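Lmo1340 protein (Listeria monocytogenes, PDB 4NLM) is of unknown function but folds as a YqgU-like beta propeller and is probably a surface lipoprotein. Local coordinates at residues 274-279 and 326-331; 56-61 and 71-76; 134-139 and 152-157; 145-150 and 166-171. All coordinates share one frame; numbering follows the deposited sequence. Where two conformers were deposited one is given.

Contact 1 lies nearest the centre of the chain, its own centre about 8 Å away, whereas the centres of contacts 2, 3 and 4 lie some 17 to 19 Å out. Contact 2 nevertheless has the largest share of buried residues. Contact 1 joins a loop to the edge strand 326-328 through an aspartate, a serine, an asparagine and two waters. Contacts 2 and 3 are hairpin pairings, dominated by backbone bonds; contact 2 adds apolar packing, contact 3 a row of threonines. Contacts 3 and 4 share strand 148-155 and touch where Phe139 meets Ile149, contact 4 being mostly turns. Contacts 1 and 2 meet at Tyr329 and Lys56.

Contact 1 of 4, residues 274-279 and 326-331; sequences YFDTNF and ILSYET
Asp276 and Ser328 form the tight part of this contact. The carboxylate of Asp276 takes two bonds from the serine: the hydroxyl OG of Ser328 donates to OD2 of Asp276 at 2.6 Å from the syn side, and the backbone N of Ser328 donates to OD1 of Asp276 at 2.9 Å. That second bond comes from above the carboxylate plane. From the opposite face of the same plane Asn278 N also reaches OD1 of Asp276, at 2.9 Å, which makes an Asx turn and leaves OD1 gripped between two amides. Ser328 OG works twice, since in one conformer ND2 of Asn278 donates to it at 3.1 Å in the amide plane; having CG trans to its own backbone N (chi1 -163°) carries this amide across. Asp276 and Ser328 are buried and satisfy one another, and their short side chains keep the polar groups close to the backbone they bond.

In this YqgU-like six-bladed propeller, 326-328 is an edge strand of its sheet. Loop 274-279 runs alongside it in nearly the same direction and, through Tyr274 and Asp276, bonds to strand 284-289.

Ile326 lays CG1 and CD1 against the Phe275-Asp276 peptide, and its apolar neighbours are Leu285 and Phe287. The looser side is watered. One water links Phe275 O to Ile326 N, and a second takes a bond from Thr277 N and gives one to Ile326 O, 2.7 Å away, so the backbones are bridged there rather than paired. At exposed Thr277, OG1 merely approaches Leu327 CD1, at 3.7 Å.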
# COMPACT_ATOMS: atom_id res chain seq x y z
N TYR A 274 -4.39 -0.14 10.66
CA TYR A 274 -4.26 0.27 9.29
C TYR A 274 -4.46 1.77 9.09
O TYR A 274 -5.30 2.41 9.73
CB TYR A 274 -5.25 -0.46 8.39
CG TYR A 274 -4.94 -1.93 8.24
CD1 TYR A 274 -3.84 -2.33 7.49
CD2 TYR A 274 -5.71 -2.92 8.85
CE1 TYR A 274 -3.52 -3.67 7.36
CE2 TYR A 274 -5.40 -4.25 8.73
CZ TYR A 274 -4.31 -4.63 7.98
OH TYR A 274 -4.00 -5.97 7.88
N PHE A 275 -3.69 2.34 8.15
CA PHE A 275 -3.87 3.69 7.67
C PHE A 275 -3.89 3.65 6.15
O PHE A 275 -3.41 2.72 5.52
CB PHE A 275 -2.81 4.67 8.23
CG PHE A 275 -1.40 4.35 7.83
CD1 PHE A 275 -0.86 4.78 6.60
CD2 PHE A 275 -0.58 3.66 8.70
CE1 PHE A 275 0.44 4.45 6.26
CE2 PHE A 275 0.72 3.34 8.35
CZ PHE A 275 1.23 3.76 7.14
N ASP A 276 -4.45 4.70 5.56
CA ASP A 276 -4.50 4.84 4.10
C ASP A 276 -3.15 5.29 3.60
O ASP A 276 -2.64 6.35 3.97
CB ASP A 276 -5.57 5.88 3.78
CG ASP A 276 -5.56 6.37 2.35
OD1 ASP A 276 -5.20 5.61 1.44
OD2 ASP A 276 -5.94 7.55 2.16
N THR A 277 -2.52 4.47 2.77
CA THR A 277 -1.22 4.80 2.22
C THR A 277 -1.24 5.99 1.27
O THR A 277 -0.21 6.59 1.03
CB THR A 277 -0.63 3.57 1.52
OG1 THR A 277 -1.54 3.14 0.51
CG2 THR A 277 -0.36 2.44 2.51
N ASN A 278 -2.42 6.34 0.78
CA ASN A 278 -2.57 7.44 -0.12
C ASN A 278 -2.87 8.74 0.65
O ASN A 278 -3.93 9.33 0.49
CB ASN A 278 -3.68 7.09 -1.09
CG ASN A 278 -3.66 7.96 -2.32
OD1 ASN A 278 -2.69 7.97 -3.11
ND2 ASN A 278 -4.75 8.70 -2.51
N PHE A 279 -1.97 9.12 1.54
CA PHE A 279 -2.14 10.33 2.34
C PHE A 279 -1.45 11.54 1.72
O PHE A 279 -0.60 11.41 0.82
CB PHE A 279 -1.67 10.10 3.79
CG PHE A 279 -0.22 9.73 3.93
CD1 PHE A 279 0.77 10.72 3.93
CD2 PHE A 279 0.18 8.42 4.04
CE1 PHE A 279 2.09 10.37 4.10
CE2 PHE A 279 1.51 8.09 4.16
CZ PHE A 279 2.46 9.06 4.18
N ILE A 326 -7.50 0.14 4.16
CA ILE A 326 -8.18 1.30 3.56
C ILE A 326 -7.29 1.95 2.51
O ILE A 326 -6.10 1.99 2.69
CB ILE A 326 -8.64 2.32 4.59
CG1 ILE A 326 -7.54 2.63 5.61
CG2 ILE A 326 -9.94 1.86 5.25
CD1 ILE A 326 -7.87 3.81 6.54
N LEU A 327 -7.92 2.43 1.45
CA LEU A 327 -7.15 3.09 0.37
C LEU A 327 -8.03 4.15 -0.28
O LEU A 327 -9.08 3.87 -0.87
CB LEU A 327 -6.75 2.05 -0.68
CG LEU A 327 -5.98 2.64 -1.86
CD1 LEU A 327 -4.64 3.22 -1.46
CD2 LEU A 327 -5.80 1.56 -2.91
N SER A 328 -7.53 5.38 -0.27
CA SER A 328 -8.21 6.47 -0.94
C SER A 328 -7.70 6.66 -2.35
O SER A 328 -6.73 6.06 -2.78
CB SER A 328 -8.06 7.77 -0.14
OG SER A 328 -6.74 8.27 -0.20
N TYR A 329 -8.41 7.53 -3.06
CA TYR A 329 -8.04 7.96 -4.40
C TYR A 329 -7.41 9.36 -4.33
O TYR A 329 -7.42 9.99 -3.29
CB TYR A 329 -9.25 7.88 -5.35
CG TYR A 329 -8.91 8.28 -6.77
CD1 TYR A 329 -8.03 7.49 -7.52
CD2 TYR A 329 -9.40 9.45 -7.33
CE1 TYR A 329 -7.68 7.86 -8.80
CE2 TYR A 329 -9.04 9.84 -8.60
CZ TYR A 329 -8.18 9.04 -9.34
OH TYR A 329 -7.82 9.43 -10.61
N GLU A 330 -6.77 9.81 -5.41
CA GLU A 330 -6.13 11.09 -5.47
C GLU A 330 -7.06 12.22 -5.12
O GLU A 330 -6.63 13.19 -4.50
CB GLU A 330 -5.58 11.30 -6.90
CG GLU A 330 -4.81 12.55 -7.16
CD GLU A 330 -3.40 12.50 -6.67
OE1 GLU A 330 -3.01 11.46 -6.15
OE2 GLU A 330 -2.68 13.51 -6.85
N THR A 331 -8.32 12.11 -5.54
CA THR A 331 -9.33 13.14 -5.32
C THR A 331 -10.62 12.56 -4.77
O THR A 331 -10.80 11.33 -4.80
CB THR A 331 -9.67 13.87 -6.64
OG1 THR A 331 -10.33 12.96 -7.54
CG2 THR A 331 -8.41 14.46 -7.28
O HOH W 1 -4.62 0.21 4.94
O HOH W 2 -3.57 1.79 1.86

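Contact 2 of 4, residues 56-61 and 71-76; sequences KDSVLL and FEELNI
Val59 and Leu74 exchange a pair of backbone hydrogen bonds, N to O in both directions at 2.9 Å, and Leu61 and Glu72 repeat the pattern one hydrogen-bonded pair further on. The Leu61 N to Glu72 O bond is the straighter of its pair, with 174° at the hydrogen. Between these pairs lie the non-hydrogen-bonded couples Ser58 with Asn75 and Leu60 with Glu73, where CA-H groups lean on the carbonyls instead. Past the strand end, Ile76 N still reaches Asp57 O.

The polar side-chain contacts lie on the face of Ser58, Glu73 and Asn75. Ser58 OG donates to the anti lone pair of Glu73 OE2 at 2.6 Å. Glutamate suits the position because its extended chain, with CG trans to the backbone N (chi1 179°), spans back over the serine while its other oxygen, OE1, forms a salt bridge with Arg82. Farther along, a water bonded to Asp57 OD2 and Asn75 ND2 joins two side chains whose remaining oxygens bond elsewhere: Asp57 OD1 to Ser55, Asn75 OD1 to the backbone of Tyr77 and Asn78.

Most apolar packing lies on the face of Val59, Leu61 and Leu74. Val59 CG2 lies beside Leu74 CB at 3.9 Å, the two chains pointing the same way, while Val59 CG1 meets Ile76 CG2 at 4.0 Å. These branched residues are buried against Leu355 and Ile356 of strand 352-357, in a neighbouring sheet. On the Ser58 face Leu60 CD1 meets Phe71 CB.

Strands 58-65 and 68-75 thus form a beta hairpin, the middle two strands of a four-stranded antiparallel meander of the kind that makes a propeller blade.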
# COMPACT_ATOMS: atom_id res chain seq x y z
N LYS A 56 -11.40 8.12 -10.37
CA LYS A 56 -12.32 8.51 -9.31
C LYS A 56 -13.57 7.63 -9.29
O LYS A 56 -14.25 7.56 -8.27
CB LYS A 56 -12.72 9.98 -9.37
CG LYS A 56 -13.50 10.35 -10.59
CD LYS A 56 -13.86 11.82 -10.57
CE LYS A 56 -14.57 12.22 -11.83
NZ LYS A 56 -15.00 13.64 -11.79
N ASP A 57 -13.90 7.02 -10.42
CA ASP A 57 -15.10 6.19 -10.46
C ASP A 57 -14.87 4.77 -10.89
O ASP A 57 -15.83 4.09 -11.28
CB ASP A 57 -16.22 6.81 -11.28
CG ASP A 57 -15.85 7.03 -12.70
OD1 ASP A 57 -14.73 6.72 -13.07
OD2 ASP A 57 -16.70 7.57 -13.45
N SER A 58 -13.65 4.25 -10.76
CA SER A 58 -13.42 2.87 -11.19
C SER A 58 -12.29 2.24 -10.44
O SER A 58 -11.40 2.93 -9.93
CB SER A 58 -13.20 2.79 -12.68
OG SER A 58 -11.96 3.40 -13.01
N VAL A 59 -12.33 0.90 -10.40
CA VAL A 59 -11.38 0.11 -9.67
C VAL A 59 -10.84 -1.01 -10.55
O VAL A 59 -11.43 -1.34 -11.58
CB VAL A 59 -11.99 -0.50 -8.39
CG1 VAL A 59 -12.45 0.63 -7.49
CG2 VAL A 59 -13.09 -1.52 -8.70
N LEU A 60 -9.70 -1.56 -10.13
CA LEU A 60 -9.12 -2.74 -10.74
C LEU A 60 -9.64 -4.01 -10.02
O LEU A 60 -9.37 -4.17 -8.87
CB LEU A 60 -7.59 -2.67 -10.68
CG LEU A 60 -6.83 -3.85 -11.27
CD1 LEU A 60 -7.18 -4.04 -12.72
CD2 LEU A 60 -5.34 -3.69 -11.07
N LEU A 61 -10.38 -4.79 -10.78
CA LEU A 61 -11.02 -6.02 -10.31
C LEU A 61 -10.28 -7.23 -10.79
O LEU A 61 -10.03 -7.39 -11.97
CB LEU A 61 -12.45 -6.04 -10.85
CG LEU A 61 -13.26 -7.28 -10.56
CD1 LEU A 61 -13.47 -7.55 -9.07
CD2 LEU A 61 -14.60 -7.26 -11.28
N PHE A 71 -8.19 -9.48 -15.15
CA PHE A 71 -8.10 -8.12 -14.63
C PHE A 71 -9.02 -7.24 -15.46
O PHE A 71 -8.93 -7.23 -16.68
CB PHE A 71 -6.66 -7.60 -14.65
CG PHE A 71 -5.78 -8.35 -13.71
CD1 PHE A 71 -5.77 -8.03 -12.38
CD2 PHE A 71 -4.99 -9.39 -14.15
CE1 PHE A 71 -4.99 -8.71 -11.49
CE2 PHE A 71 -4.20 -10.09 -13.25
CZ PHE A 71 -4.21 -9.76 -11.93
N GLU A 72 -9.91 -6.54 -14.77
CA GLU A 72 -10.88 -5.66 -15.40
C GLU A 72 -10.94 -4.31 -14.71
O GLU A 72 -10.69 -4.21 -13.50
CB GLU A 72 -12.29 -6.29 -15.32
CG GLU A 72 -12.47 -7.59 -16.10
CD GLU A 72 -13.78 -8.29 -15.78
OE1 GLU A 72 -13.99 -8.57 -14.60
OE2 GLU A 72 -14.55 -8.56 -16.71
N GLU A 73 -11.33 -3.29 -15.48
CA GLU A 73 -11.72 -2.01 -14.88
C GLU A 73 -13.21 -2.11 -14.61
O GLU A 73 -13.96 -2.43 -15.51
CB GLU A 73 -11.39 -0.86 -15.80
CG GLU A 73 -11.79 0.50 -15.22
CD GLU A 73 -11.24 1.65 -16.00
OE1 GLU A 73 -10.92 1.41 -17.17
OE2 GLU A 73 -11.16 2.77 -15.45
N LEU A 74 -13.62 -1.81 -13.38
CA LEU A 74 -15.02 -1.87 -12.96
C LEU A 74 -15.46 -0.48 -12.54
O LEU A 74 -14.86 0.11 -11.67
CB LEU A 74 -15.16 -2.81 -11.78
CG LEU A 74 -16.54 -2.77 -11.09
CD1 LEU A 74 -17.64 -3.29 -11.99
CD2 LEU A 74 -16.49 -3.55 -9.80
N ASN A 75 -16.51 0.03 -13.19
CA ASN A 75 -17.05 1.33 -12.82
C ASN A 75 -17.90 1.16 -11.56
O ASN A 75 -18.72 0.26 -11.50
CB ASN A 75 -17.91 1.88 -13.98
CG ASN A 75 -18.42 3.27 -13.73
OD1 ASN A 75 -19.30 3.50 -12.89
ND2 ASN A 75 -17.86 4.23 -14.43
N ILE A 76 -17.69 2.02 -10.56
CA ILE A 76 -18.35 1.87 -9.26
C ILE A 76 -19.79 2.34 -9.22
O ILE A 76 -20.48 2.06 -8.24
CB ILE A 76 -17.56 2.58 -8.15
CG1 ILE A 76 -17.69 4.11 -8.26
CG2 ILE A 76 -16.10 2.16 -8.13
CD1 ILE A 76 -16.92 4.88 -7.20
O HOH W 3 -18.98 7.09 -14.23

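Contact 3 of 4, residues 134-139 and 152-157; sequences PLTTTF and VTYSPE
Leu135 opens the contact with its CB 3.9 Å from Tyr154 O, an apolar chain laid against the strand just before regular pairing begins. Its own carbonyl accepts from Thr137 OG1 at 2.8 Å, from well above the carbonyl plane, so the threonine hydroxyl ties the approach to the strand down locally.

At Thr136 a water replaces a direct bond, taking a hydrogen from Thr136 N and giving one to Tyr154 O. Thr136 O then accepts from Tyr154 N at 3.0 Å, almost on the carbonyl axis, and also lies at the edge of the tyrosine ring, 3.5 Å from CD1 of Tyr154.

Thr137 faces Thr153 in a non-hydrogen-bonded pair. The two chains lie side by side, OG1 of Thr137 3.6 Å from CG2 of Thr153 in one conformer of Thr153, whose hydroxyl bonds to Gln161. A chi1 of -54° puts OG1 of Thr137 beside the backbone N and leaves CG2 trans to it, over the Phe139 ring toward its rim.

Thr138 makes the reciprocal pair with Val152, both bonds 2.9 Å between N and O. Threonine suits this partly exposed position, its hydroxyl sharing a water with Tyr154 OH.

Strands 137-141 and 148-155 form a beta hairpin, the first two strands of a four-stranded antiparallel propeller blade. Phe139 packs edge-to-face with Tyr106 of the neighbouring sheet, while Val152 and Tyr154 touch Phe160 of strand 159-166.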
# COMPACT_ATOMS: atom_id res chain seq x y z
N PRO A 134 10.80 -17.49 -9.06
CA PRO A 134 9.67 -17.18 -8.18
C PRO A 134 10.11 -17.08 -6.74
O PRO A 134 10.14 -18.06 -6.00
CB PRO A 134 8.72 -18.36 -8.38
CG PRO A 134 9.56 -19.45 -8.93
CD PRO A 134 10.75 -18.86 -9.59
N LEU A 135 10.47 -15.88 -6.34
CA LEU A 135 10.93 -15.61 -5.02
C LEU A 135 10.06 -14.56 -4.38
O LEU A 135 9.49 -13.67 -5.05
CB LEU A 135 12.34 -15.07 -5.10
CG LEU A 135 13.32 -16.07 -5.69
CD1 LEU A 135 14.60 -15.34 -5.98
CD2 LEU A 135 13.56 -17.26 -4.77
N THR A 136 10.02 -14.60 -3.06
CA THR A 136 9.27 -13.59 -2.32
C THR A 136 9.86 -12.23 -2.55
O THR A 136 11.06 -12.02 -2.29
CB THR A 136 9.27 -13.95 -0.82
OG1 THR A 136 8.71 -15.25 -0.64
CG2 THR A 136 8.50 -12.90 -0.00
N THR A 137 9.00 -11.30 -2.95
CA THR A 137 9.45 -9.97 -3.37
C THR A 137 8.47 -8.90 -2.90
O THR A 137 7.25 -9.07 -2.98
CB THR A 137 9.54 -9.93 -4.90
OG1 THR A 137 10.35 -11.00 -5.39
CG2 THR A 137 10.12 -8.61 -5.37
N THR A 138 9.03 -7.78 -2.48
CA THR A 138 8.23 -6.62 -2.09
C THR A 138 8.60 -5.48 -3.04
O THR A 138 9.79 -5.19 -3.21
CB THR A 138 8.47 -6.21 -0.62
OG1 THR A 138 8.26 -7.34 0.22
CG2 THR A 138 7.54 -5.08 -0.19
N PHE A 139 7.60 -4.79 -3.60
CA PHE A 139 7.83 -3.81 -4.63
C PHE A 139 7.52 -2.39 -4.20
O PHE A 139 6.49 -2.18 -3.55
CB PHE A 139 6.97 -4.11 -5.86
CG PHE A 139 7.28 -5.41 -6.54
CD1 PHE A 139 6.65 -6.58 -6.14
CD2 PHE A 139 8.17 -5.48 -7.60
CE1 PHE A 139 6.92 -7.78 -6.75
CE2 PHE A 139 8.43 -6.70 -8.21
CZ PHE A 139 7.80 -7.86 -7.80
N VAL A 152 12.65 -5.60 -3.11
CA VAL A 152 13.38 -6.39 -2.15
C VAL A 152 13.05 -7.85 -2.42
O VAL A 152 11.88 -8.24 -2.38
CB VAL A 152 12.98 -6.00 -0.72
CG1 VAL A 152 13.79 -6.81 0.29
CG2 VAL A 152 13.17 -4.51 -0.50
N THR A 153 14.09 -8.65 -2.68
CA THR A 153 13.93 -10.09 -2.88
C THR A 153 14.55 -10.86 -1.73
O THR A 153 15.61 -10.50 -1.22
CB THR A 153 14.59 -10.55 -4.19
OG1 THR A 153 15.93 -10.05 -4.27
CG2 THR A 153 13.81 -10.07 -5.38
N TYR A 154 13.85 -11.91 -1.31
CA TYR A 154 14.27 -12.73 -0.20
C TYR A 154 14.56 -14.16 -0.64
O TYR A 154 13.85 -14.69 -1.49
CB TYR A 154 13.15 -12.84 0.84
CG TYR A 154 12.76 -11.55 1.50
CD1 TYR A 154 11.81 -10.72 0.92
CD2 TYR A 154 13.36 -11.14 2.67
CE1 TYR A 154 11.44 -9.54 1.53
CE2 TYR A 154 13.01 -9.95 3.28
CZ TYR A 154 12.04 -9.16 2.71
OH TYR A 154 11.67 -7.97 3.30
N SER A 155 15.64 -14.73 -0.12
CA SER A 155 15.96 -16.14 -0.32
C SER A 155 16.96 -16.53 0.74
O SER A 155 17.75 -15.69 1.18
CB SER A 155 16.57 -16.35 -1.70
OG SER A 155 16.76 -17.73 -1.97
N PRO A 156 16.95 -17.81 1.18
CA PRO A 156 17.93 -18.18 2.20
C PRO A 156 19.38 -18.05 1.77
O PRO A 156 20.27 -17.94 2.62
CB PRO A 156 17.62 -19.65 2.50
CG PRO A 156 16.26 -19.91 1.96
CD PRO A 156 15.99 -18.88 0.91
N GLU A 157 19.62 -18.03 0.46
CA GLU A 157 20.97 -17.92 -0.04
C GLU A 157 21.59 -16.56 0.20
O GLU A 157 22.82 -16.41 0.13
CB GLU A 157 21.02 -18.18 -1.54
CG GLU A 157 20.78 -19.62 -1.93
CD GLU A 157 19.34 -19.98 -1.97
OE1 GLU A 157 18.50 -19.15 -1.63
OE2 GLU A 157 19.04 -21.10 -2.36
O HOH W 4 11.76 -16.39 -1.67
O HOH W 5 9.44 -6.82 2.59

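Contact 4 of 4, residues 145-150 and 166-171; sequences SPEKIM and DYTLDQ
Glu147 O receives the backbone N of Tyr167 at 3.0 Å, and this bond joins two turns at one end of an antiparallel sheet of the propeller. Ser145 to Lys148 form a type I turn leading into strand 148-155. Residues 166-171 connect strand 159-166 to strand 171-174, closed by a G1 beta bulge in which Asp170 and Gln171 both face Asp166.

Among the hydrogen bonds, Asp166 carries most of the second turn. Its OD1 accepts from Thr168 OG1 at 2.7 Å, on the syn lone pair, and from Leu169 N at 3.2 Å, above the carboxylate plane; Thr168 N adds a weak bond. Aspartate suits this place, since its short chain folds the carboxylate back onto the amides that follow. The backbone oxygen of Asp166 is shared as well, by Leu169 N and Gln171 N from opposite faces of its plane.

Charge plays a slighter part across the segments. Lys148 pairs with Asp166 as a non-hydrogen-bonded couple, yet its NZ stays 5.7 Å from Asp166 OD2 and makes its salt bridge with Asp187.

Packing centres on Tyr167, where a chi1 of 63° tucks CG in between N and C and brings the ring over to the first turn. Ile149 CD1 comes to 4.1 Å from CE2 of Tyr167, and both residues also touch Trp141 and Ile118, an apolar setting that suits isoleucine and the ring carbons. Tyr167 OH lies 2.9 Å from Pro146 O. Over the ring lies Glu147 CA, 4.2 Å from the centroid of Tyr167 and 30° off its normal, an off-centre CH-pi contact.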
# COMPACT_ATOMS: atom_id res chain seq x y z
N SER A 145 9.37 9.33 -10.44
CA SER A 145 9.90 8.80 -11.69
C SER A 145 9.33 7.40 -11.81
O SER A 145 9.99 6.40 -11.50
CB SER A 145 11.43 8.77 -11.64
OG SER A 145 11.92 10.07 -11.39
N PRO A 146 8.10 7.30 -12.33
CA PRO A 146 7.46 5.99 -12.36
C PRO A 146 8.00 4.97 -13.38
O PRO A 146 7.45 3.86 -13.49
CB PRO A 146 5.98 6.31 -12.52
CG PRO A 146 6.00 7.61 -13.26
CD PRO A 146 7.16 8.37 -12.70
N GLU A 147 9.10 5.31 -14.02
CA GLU A 147 9.82 4.36 -14.82
C GLU A 147 10.63 3.40 -13.90
O GLU A 147 11.18 2.38 -14.36
CB GLU A 147 10.76 5.10 -15.76
CG GLU A 147 10.06 5.88 -16.89
CD GLU A 147 9.43 7.23 -16.52
OE1 GLU A 147 9.77 7.84 -15.48
OE2 GLU A 147 8.60 7.75 -17.31
N LYS A 148 10.76 3.76 -12.63
CA LYS A 148 11.60 3.01 -11.70
C LYS A 148 10.79 2.25 -10.65
O LYS A 148 9.93 2.84 -9.97
CB LYS A 148 12.49 3.94 -10.92
CG LYS A 148 13.41 4.77 -11.77
CD LYS A 148 14.32 5.62 -10.91
CE LYS A 148 15.00 6.66 -11.79
NZ LYS A 148 16.03 7.40 -11.02
N ILE A 149 11.08 0.95 -10.52
CA ILE A 149 10.48 0.11 -9.50
C ILE A 149 11.61 -0.54 -8.74
O ILE A 149 12.44 -1.28 -9.31
CB ILE A 149 9.53 -0.94 -10.09
CG1 ILE A 149 8.41 -0.27 -10.88
CG2 ILE A 149 8.90 -1.78 -8.98
CD1 ILE A 149 7.50 -1.25 -11.59
N MSE A 150 11.66 -0.28 -7.44
CA MSE A 150 12.64 -0.89 -6.59
C MSE A 150 11.99 -2.10 -5.94
O MSE A 150 10.79 -2.10 -5.65
CB MSE A 150 13.06 0.15 -5.55
CG MSE A 150 13.89 -0.33 -4.37
SE MSE A 150 14.54 1.27 -3.43
CE MSE A 150 12.88 1.96 -2.61
N ASP A 166 14.76 0.08 -13.87
CA ASP A 166 14.22 1.13 -14.73
C ASP A 166 13.73 0.37 -15.94
O ASP A 166 14.52 -0.06 -16.80
CB ASP A 166 15.25 2.17 -15.14
CG ASP A 166 14.64 3.27 -15.94
OD1 ASP A 166 13.72 2.97 -16.76
OD2 ASP A 166 15.02 4.43 -15.75
N TYR A 167 12.42 0.14 -15.98
CA TYR A 167 11.88 -0.74 -17.01
C TYR A 167 11.83 -0.11 -18.38
O TYR A 167 11.68 -0.80 -19.38
CB TYR A 167 10.51 -1.30 -16.60
CG TYR A 167 9.43 -0.26 -16.42
CD1 TYR A 167 8.76 0.25 -17.51
CD2 TYR A 167 9.03 0.14 -15.14
CE1 TYR A 167 7.73 1.19 -17.33
CE2 TYR A 167 8.01 1.05 -14.95
CZ TYR A 167 7.36 1.59 -16.05
OH TYR A 167 6.35 2.50 -15.84
N THR A 168 11.96 1.21 -18.44
CA THR A 168 11.99 1.93 -19.71
C THR A 168 13.37 1.85 -20.36
O THR A 168 13.48 1.96 -21.58
CB THR A 168 11.50 3.38 -19.56
OG1 THR A 168 12.44 4.17 -18.84
CG2 THR A 168 10.13 3.48 -18.94
N LEU A 169 14.40 1.65 -19.54
CA LEU A 169 15.77 1.58 -20.03
C LEU A 169 16.40 0.20 -19.91
O LEU A 169 17.58 0.03 -20.21
CB LEU A 169 16.62 2.61 -19.28
CG LEU A 169 16.18 4.06 -19.51
CD1 LEU A 169 17.08 5.01 -18.74
CD2 LEU A 169 16.16 4.41 -21.00
N ASP A 170 15.62 -0.79 -19.49
CA ASP A 170 16.11 -2.15 -19.30
C ASP A 170 17.36 -2.14 -18.44
O ASP A 170 18.33 -2.85 -18.73
CB ASP A 170 16.41 -2.82 -20.65
CG ASP A 170 15.21 -2.85 -21.55
OD1 ASP A 170 14.14 -3.27 -21.09
OD2 ASP A 170 15.33 -2.45 -22.73
N GLN A 171 17.32 -1.37 -17.35
CA GLN A 171 18.46 -1.20 -16.45
C GLN A 171 18.10 -1.78 -15.07
O GLN A 171 17.03 -1.50 -14.54
CB GLN A 171 18.80 0.29 -16.33
CG GLN A 171 20.16 0.58 -15.72
CD GLN A 171 20.42 2.06 -15.55
OE1 GLN A 171 19.77 2.89 -16.19
NE2 GLN A 171 21.37 2.39 -14.70